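Local coordinates for protein short-chain type dehydrogenase/reductase (Mycobacterium ulcerans, PDB 3SVT) that probably catalyses NAD-dependent oxidation or reduction of a still undefined substrate, as a member of the short-chain dehydrogenase/reductase family, at residues B[21-26]-B[96-101]; B[30-33]-B[37-40]; B[66-71]-B[82-87]; B[137-142]-B[180-185]; B[174-179]-B[247-252]. All coordinates share one frame; numbering follows the deposited sequence.

How the contacts relate
From the N terminus, contact 1 opens at the start of helix 22-33 and closes only at 96-101, a long loop within which two shorter ones are nested in series. Contact 2 packs the end of helix 22-33 on strand 37-42, and contact 3 sets strand 64-69 against helix 75-89; the two are neighbours through the pairing of strands 37-42 and 64-69. The second half of the Rossmann-type fold follows. Contact 4 joins the ends of helices 113-140 and 163-182, touching contact 3 through Glu137. Contact 5 opens at 174-179, before contact 4 closes at 180-185, so the two cross; it ties helix 163-182 to the last strand, 249-252.

Contact 1 (B[21-26]-B[96-101]); sequences SGIGKG and VHCAGG
Cys98 turns its thiol toward the first turn of helix 22-33, where Gly24 and Ile23 receive it. The sulfur comes in over the glycine backbone: Cys98 SG lies 3.6 Å from Gly24 CA and 3.9 Å from Gly24 N. Gly24 suits this place because, without a side chain, it offers bare backbone for the sulfur to rest on. Ile23 meets the same sulfur from one side with its CG2 branch, 4.1 Å from Cys98 SG. CG2 is anti to the Ile23 backbone N and CG1 lies beside that nitrogen; of the two branches the CG2 methyl is the one that reaches the thiol. The Cys98 torsion, chi1 -41°, sets SG opposite its own carbonyl carbon, on the side of the helix.

Both elements belong to the Rossmann-type core. Residues 21-26 hold the end of the glycine-rich TGxxxGIG signature of short-chain dehydrogenases, and 98-100 sit just past strand 94-97, where relatives carry the Asn-Ala-Gly signature. Thr17 bonds to His97 ND1 and Ala99 N, fixing the strand end, and Ile149 packs on Cys98. No hydrogen bond spans the two segments, so what joins them directly is van der Waals packing of one thiol on a glycine backbone and an isoleucine methyl.

Contact 2 (B[30-33]-B[37-40]); sequences GLVA and SVMI
Val38 pushes its CG2 methyl between Leu31 and Val32, joining the helix and second strand of the beta-alpha-beta unit 13-17, 22-33 and 37-42, the opening unit of the Rossmann-type fold. In the first shell, Val38 CG2 lies 3.6 Å from Leu31 CB and 3.7 Å from Val32 CG2, so one methyl bears on both helix residues. Leu31 meets it with the root of its side chain, not with its branched end; the leucine side chain also packs on Tyr14 of strand 13-17. The two valines meet obliquely, branch against branch. In Val38 the CG1 branch is anti to the backbone N (chi1 -179°), and this leaves CG2 beside that nitrogen, where it faces the helix.

A beta-branched residue suits Val38: its backbone is extended in the strand, and a branch at CB places a methyl, CG2, close to the backbone, where it reaches the helix. Further out, strand pairing sets its position. Val38 shares backbone bonds with Ala64 and Arg66, while neighbouring Ser37 and Met39 bond to Tyr14 of the adjacent strand on the other edge. Met39 extends to the opposite sheet face, where it packs on Ala84 and Val85 of helix 75-89. Just three residues link helix and strand here, a tight return for the chain. The valine pair closes further through the branch point, Val32 CG2 lying 4.0 Å from Val38 CB.

Contact 3 (B[66-71]-B[82-87]); sequences RYEPTD and VDAVTA
Ala84 presents its methyl to Glu68 and its carbonyl oxygen to Arg66, and these two approaches make up the contact. The van der Waals part is light: the methyl Ala84 CB stands 4.0 Å from the carboxylate oxygen Glu68 OE2. The glutamate reaches it because its chain bends at chi2 (-72°), swinging the carboxylate round alongside the helix. A small residue suits position 84, since its methyl also packs on Met39 of strand 37-42.

The charged groups come next. Arg66 NH1 lies 4.2 Å from Ala84 O, with the oxygen oblique to the guanidinium; at that distance the attraction would be modest and electrostatic. Within the strand segment, Arg66 NH2 and Glu68 OE2 form a long salt bridge of 3.7 Å, drawing together the ends of two side chains that leave the same face of the strand. Arg66 also makes a cation-pi contact with Trp88, near the end of helix 75-89.

No hydrogen bond crosses between the two segments. Within the helix, Thr86 OG1 donates to Val82 O at 2.7 Å, tilted 25° from the carbonyl plane, and Thr86 N reaches the same oxygen at 3.2 Å from the opposite face. The hydroxyl thus spends its proton inside its own turn.

Around this surface contact, strand 64-69 pairs with strand 37-42, helix 45-57 packs on Tyr67, and helix 113-140 meets Val82 and Thr86 through Glu137.

Contact 4 (B[137-142]-B[180-185]); sequences EMVRGG and DELGAS
Val139 packs on Ser185 and Leu182 where helices 113-140 and 163-182 run out, the first ending in a Schellman motif at Gly142. The van der Waals contacts fall on the two valine branches. CG1 of Val139 lies 3.5 Å from Ser185 OG, and its CG2 rests 3.8 Å from Ser185 CB. That second methyl also makes an apolar contact with Leu182 CD2 at 4.1 Å. A branched valine fits here because its two methyls straddle the compact serine.

Glycine suits position 142: its phi of 94° turns the chain off the helix, with Gly142 N bonded to Val139 O. Among the polar groups, Ser185 OG bonds to Arg278 O of the second subunit, so the hydroxyl is satisfied despite the methyls beside it. On the far side of the helix end, a salt bridge joins Arg140 NH2 and Glu137 OE1 at 3.1 Å.

These are the long helices that pair between subunits in short-chain dehydrogenase tetramers. Nearby, the Glu181 carboxylate bonds to the backbone N of Ile108 and of Trp160 of the second subunit, both outside those helices. One water links the two backbones of the contact, donating to Val139 O at 2.9 Å and to Ser185 O at 2.6 Å.

Contact 5 (B[174-179]-B[247-252]); sequences LMQLAA and GQVINV
Gln176 reaches out from helix 163-182 to grip the backbone of Gly247, and these two residues contribute most of the buried surface. Its NE2 donates to Gly247 O at 3.0 Å, nearly straight at 167° and with the oxygen in the amide plane. The glutamine chain is extended beyond CG, which carries the amide far enough to meet the loop; CG itself passes 3.5 Å from Gly247 O.

Gly247 suits its place twice over. Its phi is positive (78°), and its lack of a side chain lets Ala179 CB settle on the backbone, 3.6 Å from Gly247 CA. The small methyl of Ala179, one turn beyond Gln176, permits this close approach. Val249 then flanks the amide: its CG2 lies 3.9 Å from Gln176 CD, the two side chains crossing at about a right angle.

Outside, Met257 of the third subunit packs on Gln176, and Gln248 OE1 bonds to Asn251 N of that subunit. The helix against the last strand of the parallel sheet belongs to the Rossmann-type fold, and the place of both at subunit interfaces is as in tetrameric short-chain dehydrogenases.

Contact 1 (B[21-26]-B[96-101])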
# COMPACT_ATOMS: atom_id res chain seq x y z
N SER B 21 -12.60 21.39 20.24
CA SER B 21 -11.57 20.85 21.13
C SER B 21 -10.50 20.09 20.34
O SER B 21 -10.60 19.96 19.12
CB SER B 21 -12.19 19.92 22.16
OG SER B 21 -12.72 18.79 21.49
N GLY B 22 -9.48 19.61 21.05
CA GLY B 22 -8.42 18.77 20.46
C GLY B 22 -7.84 19.29 19.16
O GLY B 22 -7.51 20.47 19.01
N ILE B 23 -7.74 18.40 18.17
CA ILE B 23 -7.08 18.74 16.92
C ILE B 23 -7.76 19.89 16.17
O ILE B 23 -7.10 20.82 15.71
CB ILE B 23 -6.99 17.49 16.01
CG1 ILE B 23 -6.03 16.48 16.65
CG2 ILE B 23 -6.56 17.87 14.60
CD1 ILE B 23 -5.87 15.20 15.87
N GLY B 24 -9.08 19.82 16.05
CA GLY B 24 -9.80 20.87 15.35
C GLY B 24 -9.55 22.26 15.92
O GLY B 24 -9.36 23.22 15.16
N LYS B 25 -9.55 22.38 17.24
CA LYS B 25 -9.30 23.67 17.89
C LYS B 25 -7.90 24.20 17.55
O LYS B 25 -7.72 25.40 17.25
CB LYS B 25 -9.46 23.53 19.41
CG LYS B 25 -9.35 24.78 20.26
CD LYS B 25 -9.60 24.39 21.74
CE LYS B 25 -9.33 25.48 22.74
NZ LYS B 25 -9.40 24.95 24.16
N GLY B 26 -6.92 23.31 17.57
CA GLY B 26 -5.55 23.66 17.18
C GLY B 26 -5.44 24.10 15.73
O GLY B 26 -4.69 25.00 15.41
N VAL B 96 -10.95 21.63 6.87
CA VAL B 96 -10.26 20.61 7.64
C VAL B 96 -11.30 19.87 8.47
O VAL B 96 -11.96 20.48 9.36
CB VAL B 96 -9.17 21.18 8.54
CG1 VAL B 96 -8.33 20.02 9.14
CG2 VAL B 96 -8.26 22.15 7.76
N HIS B 97 -11.46 18.58 8.18
CA HIS B 97 -12.52 17.78 8.76
C HIS B 97 -11.94 16.91 9.88
O HIS B 97 -11.31 15.88 9.64
CB HIS B 97 -13.27 16.99 7.67
CG HIS B 97 -14.28 16.02 8.20
ND1 HIS B 97 -15.39 16.41 8.93
CD2 HIS B 97 -14.34 14.66 8.13
CE1 HIS B 97 -16.08 15.34 9.28
NE2 HIS B 97 -15.48 14.27 8.79
N CYS B 98 -12.14 17.38 11.12
CA CYS B 98 -11.65 16.67 12.30
C CYS B 98 -12.75 16.00 13.11
O CYS B 98 -12.43 15.23 14.06
CB CYS B 98 -10.92 17.63 13.23
SG CYS B 98 -9.88 18.79 12.39
N ALA B 99 -14.01 16.31 12.80
CA ALA B 99 -15.14 15.72 13.50
C ALA B 99 -15.21 14.23 13.19
O ALA B 99 -15.06 13.83 12.04
CB ALA B 99 -16.43 16.40 13.10
N GLY B 100 -15.42 13.44 14.22
CA GLY B 100 -15.41 11.99 14.10
C GLY B 100 -15.08 11.38 15.45
O GLY B 100 -14.48 12.03 16.30
N GLY B 101 -15.48 10.13 15.64
CA GLY B 101 -15.35 9.53 16.95
C GLY B 101 -15.16 8.05 16.93
O GLY B 101 -15.01 7.45 15.87

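Contact 2 (B[30-33]-B[37-40])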
# COMPACT_ATOMS: atom_id res chain seq x y z
N GLY B 30 -4.39 27.87 14.62
CA GLY B 30 -3.36 28.13 13.62
C GLY B 30 -3.79 29.05 12.50
O GLY B 30 -3.08 29.99 12.14
N LEU B 31 -4.95 28.77 11.93
CA LEU B 31 -5.47 29.55 10.78
C LEU B 31 -5.82 30.98 11.15
O LEU B 31 -5.47 31.94 10.44
CB LEU B 31 -6.69 28.85 10.18
CG LEU B 31 -6.38 27.55 9.42
CD1 LEU B 31 -7.66 26.78 9.07
CD2 LEU B 31 -5.60 27.82 8.16
N VAL B 32 -6.54 31.13 12.26
CA VAL B 32 -6.92 32.47 12.71
C VAL B 32 -5.65 33.29 12.98
O VAL B 32 -5.56 34.46 12.56
CB VAL B 32 -7.84 32.47 13.95
CG1 VAL B 32 -8.07 33.89 14.44
CG2 VAL B 32 -9.19 31.79 13.62
N ALA B 33 -4.67 32.66 13.64
CA ALA B 33 -3.44 33.36 13.98
C ALA B 33 -2.70 33.76 12.71
O ALA B 33 -2.02 34.76 12.71
CB ALA B 33 -2.55 32.52 14.91
N SER B 37 -10.05 33.69 8.11
CA SER B 37 -11.40 33.55 8.65
C SER B 37 -11.77 32.08 8.77
O SER B 37 -11.68 31.32 7.80
CB SER B 37 -12.41 34.27 7.76
OG SER B 37 -12.23 35.67 7.86
N VAL B 38 -12.17 31.68 9.96
CA VAL B 38 -12.54 30.32 10.22
C VAL B 38 -13.96 30.26 10.80
O VAL B 38 -14.32 31.07 11.65
CB VAL B 38 -11.57 29.69 11.22
CG1 VAL B 38 -11.96 28.21 11.46
CG2 VAL B 38 -10.13 29.79 10.70
N MET B 39 -14.74 29.29 10.32
CA MET B 39 -15.93 28.83 11.02
C MET B 39 -15.64 27.43 11.57
O MET B 39 -15.27 26.51 10.81
CB MET B 39 -17.14 28.75 10.09
CG MET B 39 -18.46 28.52 10.83
SD MET B 39 -19.90 28.32 9.76
CE MET B 39 -20.24 30.04 9.40
N ILE B 40 -15.77 27.30 12.88
CA ILE B 40 -15.71 26.01 13.56
C ILE B 40 -17.12 25.47 13.79
O ILE B 40 -18.00 26.18 14.26
CB ILE B 40 -14.97 26.05 14.91
CG1 ILE B 40 -15.54 27.14 15.85
CG2 ILE B 40 -13.47 26.25 14.68
CD1 ILE B 40 -14.92 27.13 17.26

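Contact 3 (B[66-71]-B[82-87])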
# COMPACT_ATOMS: atom_id res chain seq x y z
N ARG B 66 -15.87 32.35 13.87
CA ARG B 66 -17.32 32.16 14.00
C ARG B 66 -17.60 30.71 14.38
O ARG B 66 -16.76 29.84 14.15
CB ARG B 66 -18.03 32.40 12.68
CG ARG B 66 -18.06 33.80 12.20
CD ARG B 66 -18.79 33.92 10.85
NE ARG B 66 -20.18 33.49 10.90
CZ ARG B 66 -21.09 33.74 9.96
NH1 ARG B 66 -20.78 34.44 8.87
NH2 ARG B 66 -22.33 33.30 10.12
N TYR B 67 -18.80 30.45 14.89
CA TYR B 67 -19.25 29.07 15.11
C TYR B 67 -20.70 28.84 14.68
O TYR B 67 -21.50 29.76 14.63
CB TYR B 67 -19.05 28.66 16.55
CG TYR B 67 -20.11 29.16 17.50
CD1 TYR B 67 -21.10 28.31 18.00
CD2 TYR B 67 -20.12 30.49 17.92
CE1 TYR B 67 -22.06 28.76 18.89
CE2 TYR B 67 -21.09 30.94 18.80
CZ TYR B 67 -22.05 30.08 19.27
OH TYR B 67 -23.00 30.54 20.14
N GLU B 68 -21.00 27.59 14.32
CA GLU B 68 -22.37 27.11 14.11
C GLU B 68 -22.46 25.71 14.72
O GLU B 68 -21.74 24.81 14.30
CB GLU B 68 -22.71 27.02 12.62
CG GLU B 68 -22.69 28.33 11.83
CD GLU B 68 -23.83 29.27 12.14
OE1 GLU B 68 -24.54 29.06 13.15
OE2 GLU B 68 -24.01 30.25 11.37
N PRO B 69 -23.32 25.52 15.73
CA PRO B 69 -23.56 24.15 16.22
C PRO B 69 -24.14 23.29 15.09
O PRO B 69 -25.03 23.74 14.37
CB PRO B 69 -24.58 24.32 17.34
CG PRO B 69 -24.70 25.78 17.57
CD PRO B 69 -24.20 26.50 16.38
N THR B 70 -23.60 22.08 14.92
CA THR B 70 -23.90 21.24 13.77
C THR B 70 -23.71 19.78 14.19
O THR B 70 -22.64 19.41 14.68
CB THR B 70 -22.91 21.52 12.63
OG1 THR B 70 -23.03 22.87 12.17
CG2 THR B 70 -23.12 20.56 11.46
N ASP B 71 -24.73 18.96 14.01
CA ASP B 71 -24.59 17.53 14.16
C ASP B 71 -24.39 16.98 12.76
O ASP B 71 -25.34 16.87 11.97
CB ASP B 71 -25.82 16.89 14.82
CG ASP B 71 -25.76 15.36 14.83
OD1 ASP B 71 -24.94 14.75 14.12
OD2 ASP B 71 -26.55 14.76 15.56
N VAL B 82 -22.22 24.89 5.65
CA VAL B 82 -21.41 25.17 4.48
C VAL B 82 -21.91 26.43 3.74
O VAL B 82 -21.12 27.20 3.26
CB VAL B 82 -21.35 23.97 3.53
CG1 VAL B 82 -20.69 24.36 2.24
CG2 VAL B 82 -20.60 22.77 4.22
N ASP B 83 -23.22 26.60 3.62
CA ASP B 83 -23.81 27.84 3.05
C ASP B 83 -23.33 29.07 3.81
O ASP B 83 -22.92 30.05 3.22
CB ASP B 83 -25.34 27.84 3.14
CG ASP B 83 -25.99 26.74 2.31
OD1 ASP B 83 -25.36 26.24 1.37
OD2 ASP B 83 -27.15 26.39 2.61
N ALA B 84 -23.40 28.99 5.13
CA ALA B 84 -23.05 30.11 5.99
C ALA B 84 -21.59 30.49 5.86
O ALA B 84 -21.27 31.65 5.73
CB ALA B 84 -23.36 29.77 7.42
N VAL B 85 -20.69 29.51 5.89
CA VAL B 85 -19.29 29.87 5.79
C VAL B 85 -18.93 30.46 4.42
O VAL B 85 -18.10 31.33 4.33
CB VAL B 85 -18.35 28.74 6.15
CG1 VAL B 85 -18.44 27.59 5.14
CG2 VAL B 85 -16.92 29.29 6.22
N THR B 86 -19.58 29.98 3.38
CA THR B 86 -19.36 30.45 2.03
C THR B 86 -19.94 31.86 1.79
O THR B 86 -19.34 32.70 1.12
CB THR B 86 -19.99 29.46 1.04
OG1 THR B 86 -19.49 28.14 1.32
CG2 THR B 86 -19.68 29.87 -0.39
N ALA B 87 -21.13 32.08 2.35
CA ALA B 87 -21.81 33.36 2.26
C ALA B 87 -21.06 34.45 3.04
O ALA B 87 -21.24 35.64 2.77
CB ALA B 87 -23.24 33.23 2.76

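Contact 4 (B[137-142]-B[180-185])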
# COMPACT_ATOMS: atom_id res chain seq x y z
N GLU B 137 -19.11 24.18 -3.29
CA GLU B 137 -18.73 25.60 -3.26
C GLU B 137 -17.30 25.81 -3.70
O GLU B 137 -17.01 26.78 -4.40
CB GLU B 137 -18.92 26.20 -1.88
CG GLU B 137 -20.35 26.10 -1.32
CD GLU B 137 -21.38 26.74 -2.21
OE1 GLU B 137 -21.04 27.67 -2.97
OE2 GLU B 137 -22.54 26.30 -2.17
N MET B 138 -16.41 24.92 -3.29
CA MET B 138 -15.00 25.05 -3.69
C MET B 138 -14.85 24.91 -5.20
O MET B 138 -14.04 25.63 -5.81
CB MET B 138 -14.08 24.07 -2.93
CG MET B 138 -13.63 24.61 -1.58
SD MET B 138 -12.68 23.46 -0.55
CE MET B 138 -13.82 22.08 -0.53
N VAL B 139 -15.62 24.02 -5.82
CA VAL B 139 -15.62 23.93 -7.28
C VAL B 139 -16.13 25.24 -7.90
O VAL B 139 -15.49 25.82 -8.78
CB VAL B 139 -16.46 22.73 -7.78
CG1 VAL B 139 -16.63 22.79 -9.30
CG2 VAL B 139 -15.81 21.38 -7.38
N ARG B 140 -17.28 25.72 -7.45
CA ARG B 140 -17.81 27.01 -7.93
C ARG B 140 -16.84 28.18 -7.71
O ARG B 140 -16.78 29.10 -8.52
CB ARG B 140 -19.14 27.36 -7.26
CG ARG B 140 -20.20 26.30 -7.39
CD ARG B 140 -21.59 26.87 -7.62
NE ARG B 140 -22.61 25.92 -7.17
CZ ARG B 140 -23.28 25.99 -6.02
NH1 ARG B 140 -24.16 25.05 -5.72
NH2 ARG B 140 -23.07 26.98 -5.16
N GLY B 141 -16.08 28.14 -6.62
CA GLY B 141 -15.12 29.19 -6.32
C GLY B 141 -13.83 29.15 -7.12
O GLY B 141 -13.01 30.05 -6.99
N GLY B 142 -13.63 28.13 -7.94
CA GLY B 142 -12.44 28.03 -8.78
C GLY B 142 -11.30 27.22 -8.18
O GLY B 142 -10.18 27.23 -8.69
N ASP B 180 -9.60 12.38 -7.17
CA ASP B 180 -9.64 11.91 -8.58
C ASP B 180 -10.73 12.67 -9.36
O ASP B 180 -10.49 13.17 -10.45
CB ASP B 180 -9.90 10.41 -8.61
CG ASP B 180 -9.46 9.72 -9.93
OD1 ASP B 180 -9.16 10.40 -10.94
OD2 ASP B 180 -9.39 8.46 -9.93
N GLU B 181 -11.92 12.76 -8.75
CA GLU B 181 -13.07 13.42 -9.37
C GLU B 181 -12.96 14.93 -9.51
O GLU B 181 -13.48 15.50 -10.47
CB GLU B 181 -14.37 13.12 -8.59
CG GLU B 181 -15.02 11.84 -9.04
CD GLU B 181 -16.29 11.51 -8.27
OE1 GLU B 181 -17.04 12.45 -7.93
OE2 GLU B 181 -16.54 10.32 -8.00
N LEU B 182 -12.32 15.57 -8.54
CA LEU B 182 -12.39 17.00 -8.38
C LEU B 182 -11.11 17.70 -8.80
O LEU B 182 -11.07 18.93 -8.78
CB LEU B 182 -12.72 17.34 -6.92
CG LEU B 182 -14.05 16.77 -6.38
CD1 LEU B 182 -14.16 17.11 -4.88
CD2 LEU B 182 -15.27 17.27 -7.20
N GLY B 183 -10.07 16.94 -9.14
CA GLY B 183 -8.83 17.56 -9.61
C GLY B 183 -9.03 18.52 -10.77
O GLY B 183 -8.38 19.57 -10.85
N ALA B 184 -9.92 18.16 -11.67
CA ALA B 184 -10.21 18.96 -12.89
C ALA B 184 -10.77 20.32 -12.54
O ALA B 184 -10.76 21.24 -13.37
CB ALA B 184 -11.20 18.18 -13.82
N SER B 185 -11.28 20.45 -11.31
CA SER B 185 -11.83 21.70 -10.81
C SER B 185 -10.88 22.42 -9.84
O SER B 185 -11.24 23.41 -9.24
CB SER B 185 -13.17 21.44 -10.14
OG SER B 185 -14.15 21.07 -11.12
O HOH W 1 -13.04 25.12 -10.14

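Contact 5 (B[174-179]-B[247-252])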
# COMPACT_ATOMS: atom_id res chain seq x y z
N LEU B 174 -12.36 7.67 0.48
CA LEU B 174 -13.25 8.73 -0.01
C LEU B 174 -12.46 10.00 -0.38
O LEU B 174 -12.79 10.66 -1.37
CB LEU B 174 -14.35 9.05 1.02
CG LEU B 174 -15.29 10.22 0.73
CD1 LEU B 174 -16.04 10.04 -0.57
CD2 LEU B 174 -16.27 10.31 1.89
N MET B 175 -11.42 10.32 0.39
CA MET B 175 -10.54 11.45 0.06
C MET B 175 -9.85 11.22 -1.28
O MET B 175 -9.81 12.12 -2.15
CB MET B 175 -9.47 11.66 1.14
CG MET B 175 -9.93 12.06 2.55
SD MET B 175 -10.98 13.50 2.71
CE MET B 175 -12.61 12.73 2.62
N GLN B 176 -9.32 10.01 -1.47
CA GLN B 176 -8.69 9.66 -2.76
C GLN B 176 -9.66 9.67 -3.97
O GLN B 176 -9.33 10.25 -5.01
CB GLN B 176 -7.94 8.34 -2.64
CG GLN B 176 -6.74 8.49 -1.72
CD GLN B 176 -5.87 7.29 -1.71
OE1 GLN B 176 -6.36 6.17 -1.57
NE2 GLN B 176 -4.57 7.50 -1.87
N LEU B 177 -10.86 9.10 -3.80
CA LEU B 177 -11.89 9.16 -4.83
C LEU B 177 -12.22 10.61 -5.22
O LEU B 177 -12.23 10.96 -6.41
CB LEU B 177 -13.14 8.46 -4.34
CG LEU B 177 -14.41 8.41 -5.20
CD1 LEU B 177 -14.10 7.80 -6.57
CD2 LEU B 177 -15.51 7.63 -4.45
N ALA B 178 -12.50 11.44 -4.21
CA ALA B 178 -12.81 12.85 -4.43
C ALA B 178 -11.67 13.63 -5.12
O ALA B 178 -11.91 14.47 -6.02
CB ALA B 178 -13.21 13.51 -3.10
N ALA B 179 -10.43 13.39 -4.70
CA ALA B 179 -9.26 13.97 -5.35
C ALA B 179 -9.30 13.63 -6.85
O ALA B 179 -9.06 14.49 -7.69
CB ALA B 179 -7.95 13.43 -4.71
N GLY B 247 -4.65 13.74 -3.37
CA GLY B 247 -4.89 12.30 -3.30
C GLY B 247 -3.98 11.55 -2.35
O GLY B 247 -3.90 10.32 -2.42
N GLN B 248 -3.26 12.29 -1.49
CA GLN B 248 -2.27 11.70 -0.61
C GLN B 248 -2.88 11.33 0.72
O GLN B 248 -3.89 11.93 1.13
CB GLN B 248 -1.10 12.67 -0.41
CG GLN B 248 -0.39 13.04 -1.72
CD GLN B 248 -0.00 11.80 -2.48
OE1 GLN B 248 0.76 10.97 -1.97
NE2 GLN B 248 -0.57 11.61 -3.67
N VAL B 249 -2.28 10.33 1.37
CA VAL B 249 -2.70 9.85 2.69
C VAL B 249 -1.43 9.79 3.56
O VAL B 249 -0.61 8.92 3.37
CB VAL B 249 -3.38 8.48 2.63
CG1 VAL B 249 -3.66 7.95 4.05
CG2 VAL B 249 -4.66 8.55 1.83
N ILE B 250 -1.27 10.74 4.48
CA ILE B 250 0.03 11.05 5.10
C ILE B 250 -0.02 10.88 6.62
O ILE B 250 -0.87 11.50 7.28
CB ILE B 250 0.41 12.54 4.78
CG1 ILE B 250 0.51 12.77 3.27
CG2 ILE B 250 1.75 12.91 5.43
CD1 ILE B 250 0.68 14.28 2.82
N ASN B 251 0.86 10.03 7.18
CA ASN B 251 0.88 9.83 8.60
C ASN B 251 1.73 10.88 9.30
O ASN B 251 2.82 11.19 8.84
CB ASN B 251 1.40 8.42 9.00
CG ASN B 251 0.35 7.34 8.81
OD1 ASN B 251 -0.34 7.31 7.81
ND2 ASN B 251 0.24 6.42 9.78
N VAL B 252 1.19 11.43 10.39
CA VAL B 252 1.90 12.32 11.34
C VAL B 252 1.90 11.55 12.66
O VAL B 252 0.99 11.74 13.52
CB VAL B 252 1.20 13.66 11.49
CG1 VAL B 252 1.88 14.52 12.57
CG2 VAL B 252 1.18 14.42 10.14